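Local structure of gentamicin resistance protein (Enterococcus gallinarum, 6CTZ) at residues L146-A151 and Q266-L271; D226-L231 and L260-D265; W38-P43 and N83-Y88; T10-I15 and Y73-K78. The protein phosphorylates aminoglycoside antibiotics such as gentamicin and kanamycin at the 2''-hydroxyl, probably using a guanine nucleotide as phosphate donor, and so confers resistance. The protein carries 2 engineered substitutions. One frame throughout, in Å; residues are numbered along the deposited sequence. Where two conformers were deposited one is given.

Contact 1. Residues L146-A151 and Q266-L271; sequences LLLSEA and QVSYLL. With KAN (kanamycin a), chain E.
Leu148 of helix 141-155 reaches across to Val267 and Leu271 of helix 251-276. This is a helix-helix contact in the helical lobe of an aminoglycoside phosphotransferase with a protein-kinase-like fold. The Leu148 side chain does most of the touching. Its CD1 lies 3.5 Å from Leu271 CD1 and 3.8 Å from Val267 CG1. The other branch, CD2, comes to 4.0 Å from Ser268 OG. The chi1 of Leu148 (-179°) sets CG opposite the backbone N and carries both methyls over to the other helix. One turn on, Ala151 CB meets the same Leu271 methyl, CD1. No hydrogen bond joins the two segments. The axes of the two short segments come within 10.8 Å of each other, at an angle of 53°, and the buried surface is small. Phe172 of helix 162-176 packs on Leu148, and Leu168 of that helix packs on Val267. The Ser268 hydroxyl is hydrogen-bonded to the carbonyl of Phe264, within its own helix.

Residues 266-271 also carry part of the kanamycin pocket. The Tyr269 ring lies against one sugar of the drug, with KAN C2 over the centre of one face. Its hydroxyl is held by Glu284. The Gln266 chain bends at chi2 and presents its amide to the same sugar. There Gln266 NE2 donates to KAN O7 at 2.9 Å, with an angle of 161° at the hydrogen.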
# COMPACT_ATOMS: atom_id res chain seq x y z
N LEU A 146 3.32 17.85 6.72
CA LEU A 146 4.08 19.08 6.89
C LEU A 146 5.48 18.94 6.28
O LEU A 146 5.92 19.81 5.52
CB LEU A 146 4.17 19.43 8.37
CG LEU A 146 5.01 20.66 8.72
CD1 LEU A 146 4.42 21.90 8.09
CD2 LEU A 146 5.12 20.81 10.23
N LEU A 147 6.17 17.84 6.59
CA LEU A 147 7.49 17.61 6.00
C LEU A 147 7.41 17.51 4.49
O LEU A 147 8.29 18.01 3.77
CB LEU A 147 8.10 16.34 6.59
CG LEU A 147 8.43 16.41 8.08
CD1 LEU A 147 8.89 15.05 8.59
CD2 LEU A 147 9.50 17.46 8.32
N LEU A 148 6.35 16.86 3.98
CA LEU A 148 6.17 16.78 2.53
C LEU A 148 6.03 18.16 1.91
O LEU A 148 6.64 18.45 0.88
CB LEU A 148 4.95 15.92 2.21
CG LEU A 148 4.65 15.71 0.73
CD1 LEU A 148 5.75 14.89 0.08
CD2 LEU A 148 3.31 15.02 0.55
N SER A 149 5.24 19.04 2.53
CA SER A 149 5.03 20.36 1.96
C SER A 149 6.34 21.15 1.87
O SER A 149 6.52 21.95 0.95
CB SER A 149 3.98 21.14 2.75
OG SER A 149 4.49 21.56 4.00
N GLU A 150 7.26 20.92 2.81
CA GLU A 150 8.56 21.57 2.73
C GLU A 150 9.39 21.02 1.58
O GLU A 150 10.09 21.77 0.89
CB GLU A 150 9.30 21.43 4.06
CG GLU A 150 8.55 22.02 5.25
CD GLU A 150 9.20 21.69 6.58
OE1 GLU A 150 10.27 21.03 6.57
OE2 GLU A 150 8.65 22.08 7.63
N ALA A 151 9.34 19.72 1.34
CA ALA A 151 10.07 19.13 0.27
C ALA A 151 9.56 19.56 -1.07
O ALA A 151 10.30 19.69 -2.00
CB ALA A 151 10.05 17.62 0.38
N GLN A 266 0.35 12.08 -5.29
CA GLN A 266 0.89 12.48 -6.57
C GLN A 266 2.19 13.26 -6.37
O GLN A 266 3.11 13.05 -7.10
CB GLN A 266 -0.13 13.24 -7.40
CG GLN A 266 -1.40 12.50 -7.75
CD GLN A 266 -1.19 11.11 -8.32
OE1 GLN A 266 -0.52 10.32 -7.76
NE2 GLN A 266 -1.78 10.84 -9.38
N VAL A 267 2.27 14.12 -5.38
CA VAL A 267 3.49 14.85 -5.06
C VAL A 267 4.57 13.86 -4.67
O VAL A 267 5.67 13.96 -5.13
CB VAL A 267 3.25 15.80 -3.87
CG1 VAL A 267 4.52 16.32 -3.26
CG2 VAL A 267 2.38 16.92 -4.31
N SER A 268 4.24 12.89 -3.83
CA SER A 268 5.17 11.90 -3.40
C SER A 268 5.72 11.08 -4.56
O SER A 268 6.87 10.78 -4.58
CB SER A 268 4.53 10.95 -2.42
OG SER A 268 4.31 11.54 -1.18
N TYR A 269 4.87 10.76 -5.50
CA TYR A 269 5.28 10.00 -6.67
C TYR A 269 6.29 10.79 -7.50
O TYR A 269 7.31 10.24 -7.94
CB TYR A 269 4.05 9.67 -7.51
CG TYR A 269 4.31 8.77 -8.69
CD1 TYR A 269 4.67 7.43 -8.50
CD2 TYR A 269 4.18 9.24 -9.98
CE1 TYR A 269 4.90 6.60 -9.58
CE2 TYR A 269 4.41 8.41 -11.07
CZ TYR A 269 4.77 7.10 -10.87
OH TYR A 269 5.00 6.27 -11.95
N LEU A 270 6.04 12.08 -7.70
CA LEU A 270 7.00 12.93 -8.39
C LEU A 270 8.32 13.01 -7.63
O LEU A 270 9.40 12.95 -8.23
CB LEU A 270 6.41 14.32 -8.61
CG LEU A 270 7.35 15.34 -9.24
CD1 LEU A 270 7.91 14.82 -10.56
CD2 LEU A 270 6.62 16.65 -9.43
N LEU A 271 8.26 13.15 -6.30
CA LEU A 271 9.49 13.23 -5.52
C LEU A 271 10.33 11.97 -5.66
O LEU A 271 11.57 12.04 -5.68
CB LEU A 271 9.16 13.49 -4.05
CG LEU A 271 8.90 14.96 -3.71
CD1 LEU A 271 8.36 15.07 -2.30
CD2 LEU A 271 10.18 15.76 -3.86
C1 KAN E . 1.40 5.87 -8.71
C2 KAN E . 0.82 7.23 -9.10
C3 KAN E . -0.32 7.02 -10.08
C4 KAN E . 0.24 6.29 -11.28
C5 KAN E . 0.86 4.95 -10.88
C6 KAN E . 1.51 4.25 -12.06
C7 KAN E . 0.48 2.31 -4.89
C8 KAN E . 1.84 2.88 -5.29
C9 KAN E . 1.66 4.16 -6.10
C10 KAN E . 0.78 3.93 -7.33
C11 KAN E . -0.56 3.30 -6.92
C12 KAN E . -0.35 2.02 -6.13
C13 KAN E . 3.95 3.19 -4.13
C14 KAN E . 4.58 2.62 -2.87
C15 KAN E . 4.09 3.43 -1.67
C16 KAN E . 4.43 4.90 -1.88
C17 KAN E . 3.86 5.38 -3.20
C18 KAN E . 4.30 6.80 -3.46
N1 KAN E . 2.12 3.02 -11.58
N2 KAN E . -1.39 3.02 -8.09
N3 KAN E . 0.66 1.10 -4.09
N4 KAN E . 4.67 2.97 -0.41
O5 KAN E . 1.83 5.09 -9.83
O6 KAN E . 0.34 7.88 -7.92
O7 KAN E . -0.88 8.27 -10.49
O8 KAN E . -0.81 6.06 -12.22
O9 KAN E . 0.42 5.17 -7.95
O10 KAN E . 2.95 4.61 -6.55
O11 KAN E . 2.53 3.12 -4.05
O12 KAN E . 4.34 4.56 -4.25
O13 KAN E . 4.22 1.24 -2.78
O14 KAN E . 3.87 5.73 -0.84
O15 KAN E . 3.76 7.24 -4.71

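Contact 2. Residues D226-L231 and L260-D265; sequences DYVYLL and LFVTFD. With KAN (kanamycin a), chain E.
With chi1 at -180°, CG of Asp265 stands opposite its backbone N, and the carboxylate points across to Tyr229, whose chi1 of -57° puts CG opposite the carbonyl carbon; the end of the ring then reaches the acid. The Tyr229 hydroxyl donates to Asp265 OD1 at 2.7 Å, and the donor stands above the carboxylate plane. Ring and carboxylate are nearly perpendicular, and Asp265 OD2 lies at the ring edge. One face of the Tyr229 ring carries Val228 CG1 near its rim. The opposite face carries the bound kanamycin, with KAN C7 3.7 Å above the plane and over the centre. The tyrosine thus packs a ring face on the drug and bonds to the acid with its hydroxyl. KAN O15 adds a weak hydrogen bond to Asp265 OD1 at 3.2 Å.

Behind this polar pair the contact is apolar. Val228 CG2 lies 3.8 Å from Val262 CG2 and 3.9 Å from Phe261 CB. Leu231 CD2 reaches the same Val262 methyl, CG2, at 4.0 Å.

Asp192 and Ser194, which also bind kanamycin, come from a loop that touches Tyr229. Helix 141-155 covers Phe261 through Leu141 and Ile145. Tyr227 and Leu230 pack against helix 236-246.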
# COMPACT_ATOMS: atom_id res chain seq x y z
N ASP A 226 -6.12 4.47 4.56
CA ASP A 226 -6.28 3.23 3.80
C ASP A 226 -7.33 3.34 2.71
O ASP A 226 -7.55 2.37 1.98
CB ASP A 226 -6.55 2.04 4.72
CG ASP A 226 -5.28 1.31 5.14
OD1 ASP A 226 -4.17 1.60 4.62
OD2 ASP A 226 -5.40 0.40 6.00
N TYR A 227 -7.97 4.50 2.55
CA TYR A 227 -8.82 4.73 1.39
C TYR A 227 -8.07 5.32 0.19
O TYR A 227 -8.66 5.39 -0.89
CB TYR A 227 -9.97 5.67 1.74
CG TYR A 227 -11.00 5.11 2.69
CD1 TYR A 227 -11.85 4.08 2.30
CD2 TYR A 227 -11.16 5.66 3.96
CE1 TYR A 227 -12.81 3.59 3.15
CE2 TYR A 227 -12.14 5.17 4.82
CZ TYR A 227 -12.95 4.13 4.41
OH TYR A 227 -13.93 3.63 5.23
N VAL A 228 -6.80 5.73 0.34
CA VAL A 228 -6.17 6.57 -0.69
C VAL A 228 -6.11 5.88 -2.04
O VAL A 228 -6.43 6.49 -3.07
CB VAL A 228 -4.80 7.11 -0.23
CG1 VAL A 228 -3.78 6.01 -0.03
CG2 VAL A 228 -4.27 8.13 -1.24
N TYR A 229 -5.69 4.60 -2.08
CA TYR A 229 -5.59 3.90 -3.36
C TYR A 229 -6.89 3.26 -3.79
O TYR A 229 -7.07 3.00 -4.99
CB TYR A 229 -4.42 2.90 -3.37
CG TYR A 229 -3.12 3.60 -3.05
CD1 TYR A 229 -2.61 4.58 -3.90
CD2 TYR A 229 -2.41 3.30 -1.89
CE1 TYR A 229 -1.45 5.26 -3.59
CE2 TYR A 229 -1.24 3.98 -1.58
CZ TYR A 229 -0.77 4.96 -2.43
OH TYR A 229 0.39 5.62 -2.13
N LEU A 230 -7.83 3.04 -2.87
CA LEU A 230 -9.19 2.75 -3.30
C LEU A 230 -9.72 3.90 -4.15
O LEU A 230 -10.30 3.68 -5.23
CB LEU A 230 -10.10 2.48 -2.10
CG LEU A 230 -9.73 1.24 -1.27
CD1 LEU A 230 -10.80 0.98 -0.21
CD2 LEU A 230 -9.49 0.01 -2.13
N LEU A 231 -9.52 5.13 -3.70
CA LEU A 231 -10.01 6.27 -4.46
C LEU A 231 -9.22 6.44 -5.76
O LEU A 231 -9.80 6.58 -6.84
CB LEU A 231 -9.94 7.54 -3.61
CG LEU A 231 -10.52 8.80 -4.26
CD1 LEU A 231 -11.96 8.58 -4.73
CD2 LEU A 231 -10.45 10.00 -3.32
N LEU A 260 -7.51 14.81 -0.76
CA LEU A 260 -6.30 15.53 -0.38
C LEU A 260 -5.12 14.57 -0.25
O LEU A 260 -4.03 14.85 -0.76
CB LEU A 260 -6.54 16.32 0.91
CG LEU A 260 -7.49 17.51 0.75
CD1 LEU A 260 -8.06 17.95 2.11
CD2 LEU A 260 -6.84 18.68 0.05
N PHE A 261 -5.32 13.42 0.41
CA PHE A 261 -4.28 12.40 0.44
C PHE A 261 -3.87 11.99 -0.97
O PHE A 261 -2.69 11.72 -1.22
CB PHE A 261 -4.76 11.15 1.19
CG PHE A 261 -4.99 11.35 2.67
CD1 PHE A 261 -4.36 12.35 3.37
CD2 PHE A 261 -5.85 10.49 3.35
CE1 PHE A 261 -4.58 12.51 4.73
CE2 PHE A 261 -6.07 10.65 4.70
CZ PHE A 261 -5.44 11.66 5.39
N VAL A 262 -4.83 11.91 -1.91
CA VAL A 262 -4.48 11.55 -3.28
C VAL A 262 -3.57 12.60 -3.90
O VAL A 262 -2.59 12.27 -4.58
CB VAL A 262 -5.74 11.29 -4.13
CG1 VAL A 262 -5.37 11.12 -5.60
CG2 VAL A 262 -6.47 10.05 -3.65
N THR A 263 -3.88 13.89 -3.69
CA THR A 263 -2.99 14.95 -4.15
C THR A 263 -1.59 14.75 -3.59
O THR A 263 -0.59 14.82 -4.32
CB THR A 263 -3.52 16.33 -3.75
OG1 THR A 263 -4.82 16.54 -4.32
CG2 THR A 263 -2.56 17.44 -4.23
N PHE A 264 -1.49 14.51 -2.28
CA PHE A 264 -0.18 14.36 -1.66
C PHE A 264 0.54 13.12 -2.19
O PHE A 264 1.77 13.14 -2.34
CB PHE A 264 -0.32 14.32 -0.14
CG PHE A 264 -1.08 15.50 0.43
CD1 PHE A 264 -1.08 16.73 -0.22
CD2 PHE A 264 -1.81 15.36 1.60
CE1 PHE A 264 -1.79 17.81 0.30
CE2 PHE A 264 -2.53 16.42 2.11
CZ PHE A 264 -2.51 17.65 1.47
N ASP A 265 -0.21 12.07 -2.52
CA ASP A 265 0.39 10.90 -3.15
C ASP A 265 1.01 11.25 -4.50
O ASP A 265 2.10 10.77 -4.83
CB ASP A 265 -0.63 9.78 -3.30
CG ASP A 265 -0.04 8.55 -3.95
OD1 ASP A 265 0.89 7.96 -3.37
OD2 ASP A 265 -0.49 8.17 -5.05
C1 KAN E . 1.40 5.87 -8.71
C2 KAN E . 0.82 7.23 -9.10
C3 KAN E . -0.32 7.02 -10.08
C4 KAN E . 0.24 6.29 -11.28
C5 KAN E . 0.86 4.95 -10.88
C6 KAN E . 1.51 4.25 -12.06
C7 KAN E . 0.48 2.31 -4.89
C8 KAN E . 1.84 2.88 -5.29
C9 KAN E . 1.66 4.16 -6.10
C10 KAN E . 0.78 3.93 -7.33
C11 KAN E . -0.56 3.30 -6.92
C12 KAN E . -0.35 2.02 -6.13
C13 KAN E . 3.95 3.19 -4.13
C14 KAN E . 4.58 2.62 -2.87
C15 KAN E . 4.09 3.43 -1.67
C16 KAN E . 4.43 4.90 -1.88
C17 KAN E . 3.86 5.38 -3.20
C18 KAN E . 4.30 6.80 -3.46
N1 KAN E . 2.12 3.02 -11.58
N2 KAN E . -1.39 3.02 -8.09
N3 KAN E . 0.66 1.10 -4.09
N4 KAN E . 4.67 2.97 -0.41
O5 KAN E . 1.83 5.09 -9.83
O6 KAN E . 0.34 7.88 -7.92
O7 KAN E . -0.88 8.27 -10.49
O8 KAN E . -0.81 6.06 -12.22
O9 KAN E . 0.42 5.17 -7.95
O10 KAN E . 2.95 4.61 -6.55
O11 KAN E . 2.53 3.12 -4.05
O12 KAN E . 4.34 4.56 -4.25
O13 KAN E . 4.22 1.24 -2.78
O14 KAN E . 3.87 5.73 -0.84
O15 KAN E . 3.76 7.24 -4.71

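Contact 3. Residues W38-P43 and N83-Y88; sequences WVFRFP and NPFVGY. With GDP (guanosine-5'-diphosphate), chain B.
The Tyr88 ring carries Val39 on one face, with Val39 CB 3.9 Å from the ring centroid in a CH-pi contact. Arg41 CD and the guanine O6 of GDP lie at its edge. The Phe40 ring has Gly87 CA over one face, 3.8 Å from its centroid. Phe42 and Phe85 form an offset stack, with planes at 28° and Phe42 CE1 above the Phe85 ring. The Arg41 guanidinium meets GDP O1A with its edge, where Arg41 NE donates at 2.7 Å and Arg41 NH2 at 3.0 Å. Both bonds are bent, as one alpha-phosphate oxygen is shared by two N-H groups; the chain, extended from CG to NE, carries the group to the phosphate. The Tyr88 hydroxyl, placed by a chi1 of 55°, donates to GDP N7 at 2.7 Å.

The backbones pair antiparallel. Val39 with Tyr88 and Arg41 with Val86 are hydrogen-bonded pairs, and Phe40 with Gly87 is a non-hydrogen-bonded pair. Val39, Arg41 and Tyr88 share the nucleotide face of the kinase-like N-terminal sheet.

Arg41 also makes a salt bridge with Glu55 of helix 46-62. Helix 2-11 covers Phe40 and Phe42 on the other face. Strand 38-43 is flanked by strand 29-34, and strand 83-89 by strand 73-78.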
# COMPACT_ATOMS: atom_id res chain seq x y z
N TRP A 38 6.30 -21.29 -4.13
CA TRP A 38 6.91 -20.54 -3.04
C TRP A 38 7.34 -19.17 -3.54
O TRP A 38 8.08 -19.07 -4.52
CB TRP A 38 8.15 -21.27 -2.51
CG TRP A 38 7.82 -22.52 -1.77
CD1 TRP A 38 7.89 -23.80 -2.23
CD2 TRP A 38 7.35 -22.61 -0.42
NE1 TRP A 38 7.51 -24.68 -1.25
CE2 TRP A 38 7.16 -23.97 -0.13
CE3 TRP A 38 7.06 -21.66 0.58
CZ2 TRP A 38 6.71 -24.42 1.11
CZ3 TRP A 38 6.61 -22.11 1.81
CH2 TRP A 38 6.44 -23.47 2.06
N VAL A 39 6.90 -18.14 -2.85
CA VAL A 39 7.34 -16.81 -3.16
C VAL A 39 8.54 -16.49 -2.27
O VAL A 39 8.46 -16.58 -1.09
CB VAL A 39 6.22 -15.75 -2.86
CG1 VAL A 39 6.74 -14.34 -3.08
CG2 VAL A 39 4.97 -16.02 -3.66
N PHE A 40 9.67 -16.17 -2.87
CA PHE A 40 10.81 -15.65 -2.14
C PHE A 40 10.94 -14.16 -2.42
O PHE A 40 10.94 -13.73 -3.58
CB PHE A 40 12.10 -16.43 -2.42
CG PHE A 40 12.16 -17.71 -1.66
CD1 PHE A 40 11.57 -18.86 -2.17
CD2 PHE A 40 12.75 -17.75 -0.41
CE1 PHE A 40 11.60 -20.05 -1.45
CE2 PHE A 40 12.78 -18.92 0.32
CZ PHE A 40 12.20 -20.07 -0.20
N ARG A 41 11.00 -13.38 -1.35
CA ARG A 41 10.83 -11.93 -1.43
C ARG A 41 12.05 -11.27 -0.81
O ARG A 41 12.34 -11.48 0.38
CB ARG A 41 9.54 -11.53 -0.73
CG ARG A 41 9.15 -10.08 -0.90
CD ARG A 41 7.82 -9.90 -0.21
NE ARG A 41 7.26 -8.56 -0.06
CZ ARG A 41 7.19 -7.92 1.10
NH1 ARG A 41 7.75 -8.42 2.19
NH2 ARG A 41 6.54 -6.76 1.17
N PHE A 42 12.76 -10.48 -1.61
CA PHE A 42 14.08 -9.96 -1.29
C PHE A 42 14.03 -8.44 -1.20
O PHE A 42 13.74 -7.78 -2.22
CB PHE A 42 15.07 -10.38 -2.37
CG PHE A 42 15.32 -11.86 -2.43
CD1 PHE A 42 16.31 -12.44 -1.66
CD2 PHE A 42 14.56 -12.66 -3.26
CE1 PHE A 42 16.55 -13.81 -1.71
CE2 PHE A 42 14.79 -14.03 -3.33
CZ PHE A 42 15.78 -14.60 -2.55
N PRO A 43 14.31 -7.85 -0.05
CA PRO A 43 14.35 -6.38 0.04
C PRO A 43 15.34 -5.76 -0.92
O PRO A 43 16.38 -6.33 -1.25
CB PRO A 43 14.77 -6.13 1.50
CG PRO A 43 14.21 -7.32 2.23
CD PRO A 43 14.41 -8.48 1.28
N ASN A 83 20.16 -7.94 6.91
CA ASN A 83 19.60 -7.99 5.56
C ASN A 83 18.80 -9.28 5.42
O ASN A 83 19.31 -10.29 4.91
CB ASN A 83 20.71 -7.88 4.51
CG ASN A 83 21.29 -6.47 4.41
OD1 ASN A 83 20.72 -5.60 3.75
ND2 ASN A 83 22.43 -6.24 5.07
N PRO A 84 17.55 -9.29 5.86
CA PRO A 84 16.74 -10.51 5.82
C PRO A 84 16.07 -10.71 4.46
O PRO A 84 15.95 -9.78 3.66
CB PRO A 84 15.66 -10.23 6.87
CG PRO A 84 15.46 -8.75 6.77
CD PRO A 84 16.83 -8.16 6.49
N PHE A 85 15.61 -11.94 4.23
CA PHE A 85 14.69 -12.24 3.15
C PHE A 85 13.78 -13.37 3.59
O PHE A 85 14.06 -14.05 4.58
CB PHE A 85 15.39 -12.50 1.81
CG PHE A 85 16.14 -13.80 1.75
CD1 PHE A 85 15.51 -14.96 1.33
CD2 PHE A 85 17.50 -13.86 2.05
CE1 PHE A 85 16.20 -16.16 1.25
CE2 PHE A 85 18.19 -15.06 1.97
CZ PHE A 85 17.53 -16.21 1.57
N VAL A 86 12.64 -13.54 2.91
CA VAL A 86 11.70 -14.55 3.31
C VAL A 86 11.09 -15.35 2.20
O VAL A 86 11.12 -14.95 1.11
CB VAL A 86 10.49 -13.92 4.09
CG1 VAL A 86 10.97 -13.27 5.37
CG2 VAL A 86 9.75 -12.87 3.24
N GLY A 87 10.54 -16.50 2.54
CA GLY A 87 9.79 -17.31 1.63
C GLY A 87 8.45 -17.68 2.22
O GLY A 87 8.38 -18.02 3.37
N TYR A 88 7.40 -17.62 1.41
CA TYR A 88 6.07 -17.96 1.81
C TYR A 88 5.30 -18.66 0.71
O TYR A 88 5.59 -18.41 -0.40
CB TYR A 88 5.29 -16.72 2.30
CG TYR A 88 5.19 -15.51 1.37
CD1 TYR A 88 6.13 -14.53 1.40
CD2 TYR A 88 4.10 -15.32 0.54
CE1 TYR A 88 6.02 -13.41 0.64
CE2 TYR A 88 4.00 -14.18 -0.25
CZ TYR A 88 4.96 -13.24 -0.16
OH TYR A 88 4.90 -12.08 -0.89
PB GDP B . 6.90 -4.06 -2.72
O1B GDP B . 6.91 -3.93 -1.21
O2B GDP B . 5.72 -3.35 -3.35
O3B GDP B . 8.24 -3.70 -3.33
O3A GDP B . 6.75 -5.65 -3.00
PA GDP B . 5.43 -6.58 -2.86
O1A GDP B . 5.38 -7.24 -1.52
O2A GDP B . 4.19 -5.78 -3.22
O5' GDP B . 5.77 -7.73 -3.96
C5' GDP B . 6.06 -7.35 -5.29
C4' GDP B . 5.05 -7.99 -6.22
O4' GDP B . 5.24 -9.40 -6.20
C3' GDP B . 3.59 -7.80 -5.81
O3' GDP B . 3.07 -6.52 -6.19
C2' GDP B . 2.95 -8.92 -6.59
O2' GDP B . 2.85 -8.58 -7.97
C1' GDP B . 3.99 -10.02 -6.47
N9 GDP B . 3.67 -10.89 -5.32
C8 GDP B . 4.22 -10.88 -4.08
N7 GDP B . 3.65 -11.85 -3.32
C5 GDP B . 2.75 -12.49 -4.09
C6 GDP B . 1.79 -13.59 -3.92
O6 GDP B . 1.70 -14.20 -2.84
N1 GDP B . 1.04 -13.92 -4.99
C2 GDP B . 1.12 -13.29 -6.18
N2 GDP B . 0.34 -13.70 -7.19
N3 GDP B . 1.96 -12.26 -6.40
C4 GDP B . 2.78 -11.86 -5.40

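Contact 4. Residues T10-I15 and Y73-K78; sequences TQFPDI and YVYIGK
Three hydrogen bonds join Gln11 and Asp14 to strand 73-78. The Gln11 amide faces the Lys78 backbone and uses both of its ends. Lys78 N donates to Gln11 OE1 at 2.9 Å, on a lone pair and in the carbonyl plane. Gln11 NE2 returns a bond to Lys78 O at 2.8 Å, which lies tilted from the amide plane. The chain of Gln11 is extended beyond CG, which lets it span the gap from the end of helix 2-11. The third bond runs from the Tyr75 hydroxyl to Asp14 OD2 at 2.7 Å. The hydroxyl sits above the carboxylate plane, while Asp14 OD2 is in plane at the tyrosine ring edge.

Residues 12-15 form a type I beta turn, closed by Ile15 N bonding to Phe12 O. It follows the N-terminal helix and packs on the edge strand of the five-stranded sheet. That strand carries a classic beta bulge, where Val74 and Tyr75 both face Gly87.

The remaining contacts are made by ring faces and edges. Tyr75 CB lies over one face of the Phe12 ring, 3.8 Å from its centroid, and Gln11 CB covers the opposite face. The edge of the Phe12 ring meets the Ile76-Gly77 peptide, with Phe12 CZ 3.6 Å from Gly77 N. The Tyr75 ring is held between Val74 CG1 on one face and Ile15 CD1 on the other. Ile15 CD1 stands 3.7 Å from the centroid of that ring.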
# COMPACT_ATOMS: atom_id res chain seq x y z
N THR A 10 21.27 -22.82 -0.22
CA THR A 10 22.24 -22.88 0.87
C THR A 10 21.54 -22.87 2.22
O THR A 10 21.87 -23.65 3.12
CB THR A 10 23.19 -21.69 0.78
OG1 THR A 10 23.99 -21.80 -0.40
CG2 THR A 10 24.08 -21.61 2.01
N GLN A 11 20.57 -21.97 2.39
CA GLN A 11 19.96 -21.74 3.69
C GLN A 11 18.80 -22.66 4.00
O GLN A 11 18.47 -22.83 5.18
CB GLN A 11 19.56 -20.27 3.82
CG GLN A 11 20.75 -19.37 3.57
CD GLN A 11 20.46 -17.90 3.74
OE1 GLN A 11 19.62 -17.50 4.55
NE2 GLN A 11 21.15 -17.08 2.97
N PHE A 12 18.17 -23.28 3.00
CA PHE A 12 16.97 -24.07 3.21
C PHE A 12 17.13 -25.43 2.55
O PHE A 12 16.76 -25.63 1.39
CB PHE A 12 15.73 -23.33 2.71
CG PHE A 12 15.65 -21.93 3.23
CD1 PHE A 12 15.56 -21.70 4.59
CD2 PHE A 12 15.71 -20.85 2.36
CE1 PHE A 12 15.50 -20.40 5.08
CE2 PHE A 12 15.66 -19.55 2.85
CZ PHE A 12 15.56 -19.33 4.20
N PRO A 13 17.70 -26.41 3.28
CA PRO A 13 17.98 -27.72 2.67
C PRO A 13 16.75 -28.47 2.21
O PRO A 13 16.91 -29.45 1.47
CB PRO A 13 18.70 -28.48 3.80
CG PRO A 13 19.25 -27.40 4.69
CD PRO A 13 18.23 -26.30 4.64
N ASP A 14 15.55 -28.09 2.62
CA ASP A 14 14.35 -28.78 2.19
C ASP A 14 13.79 -28.25 0.88
O ASP A 14 12.75 -28.75 0.42
CB ASP A 14 13.27 -28.77 3.29
CG ASP A 14 12.91 -27.37 3.74
OD1 ASP A 14 13.79 -26.48 3.68
OD2 ASP A 14 11.75 -27.16 4.15
N ILE A 15 14.43 -27.26 0.26
CA ILE A 15 13.97 -26.69 -1.00
C ILE A 15 14.89 -27.18 -2.11
O ILE A 15 16.07 -26.81 -2.16
CB ILE A 15 13.92 -25.16 -0.95
CG1 ILE A 15 12.95 -24.72 0.14
CG2 ILE A 15 13.51 -24.59 -2.30
CD1 ILE A 15 12.98 -23.27 0.38
N TYR A 73 5.35 -16.32 6.51
CA TYR A 73 6.75 -16.58 6.21
C TYR A 73 7.17 -17.88 6.87
O TYR A 73 7.28 -17.97 8.10
CB TYR A 73 7.59 -15.41 6.72
CG TYR A 73 7.24 -14.04 6.14
CD1 TYR A 73 6.58 -13.89 4.91
CD2 TYR A 73 7.59 -12.89 6.83
CE1 TYR A 73 6.30 -12.63 4.41
CE2 TYR A 73 7.31 -11.64 6.34
CZ TYR A 73 6.67 -11.51 5.13
OH TYR A 73 6.41 -10.25 4.66
N VAL A 74 7.40 -18.90 6.06
CA VAL A 74 7.89 -20.19 6.54
C VAL A 74 9.41 -20.22 6.56
O VAL A 74 10.02 -20.83 7.44
CB VAL A 74 7.31 -21.30 5.63
CG1 VAL A 74 7.99 -22.66 5.89
CG2 VAL A 74 5.81 -21.40 5.83
N TYR A 75 10.03 -19.55 5.59
CA TYR A 75 11.48 -19.54 5.44
C TYR A 75 11.96 -18.13 5.75
O TYR A 75 11.47 -17.16 5.17
CB TYR A 75 11.86 -19.95 4.02
CG TYR A 75 11.43 -21.37 3.73
CD1 TYR A 75 12.07 -22.44 4.35
CD2 TYR A 75 10.40 -21.64 2.84
CE1 TYR A 75 11.68 -23.74 4.10
CE2 TYR A 75 10.01 -22.95 2.58
CZ TYR A 75 10.65 -23.99 3.22
OH TYR A 75 10.26 -25.29 2.97
N ILE A 76 12.89 -18.02 6.69
CA ILE A 76 13.44 -16.73 7.08
C ILE A 76 14.94 -16.81 6.86
O ILE A 76 15.64 -17.54 7.57
CB ILE A 76 13.08 -16.35 8.52
CG1 ILE A 76 11.55 -16.27 8.67
CG2 ILE A 76 13.70 -15.01 8.88
CD1 ILE A 76 11.06 -15.74 9.99
N GLY A 77 15.42 -16.10 5.84
CA GLY A 77 16.81 -16.13 5.46
C GLY A 77 17.53 -14.82 5.75
O GLY A 77 16.95 -13.84 6.23
N LYS A 78 18.81 -14.82 5.43
CA LYS A 78 19.69 -13.71 5.67
C LYS A 78 20.67 -13.54 4.53
O LYS A 78 21.24 -14.49 4.09
CB LYS A 78 20.49 -14.06 6.93
CG LYS A 78 21.14 -12.93 7.63
CD LYS A 78 21.47 -13.37 9.03
CE LYS A 78 22.74 -14.17 9.05
NZ LYS A 78 22.47 -15.63 9.04

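Contacts 4 and 3 come first along the chain, and their segments alternate. Both belong to the five-stranded N-terminal sheet, with centres about 9 Å apart. Strands 73-78 and 83-89 are neighbours there, and Phe40 CZ packs on Ile15 CD1 at 3.3 Å. Contacts 1 and 2 follow in the helical part. They share helix 251-276, contact 2 is nested inside the loop closed by contact 1, and their centres are about 13 Å apart. The two groups stand well apart: the centres of contacts 2 and 3 are about 28 Å from each other, on opposite sides of the chain's centre. Contact 3 gives residues to the GDP pocket, contacts 1 and 2 to the kanamycin pocket, consistent with a two-lobed kinase fold that binds nucleotide and antibiotic between its lobes.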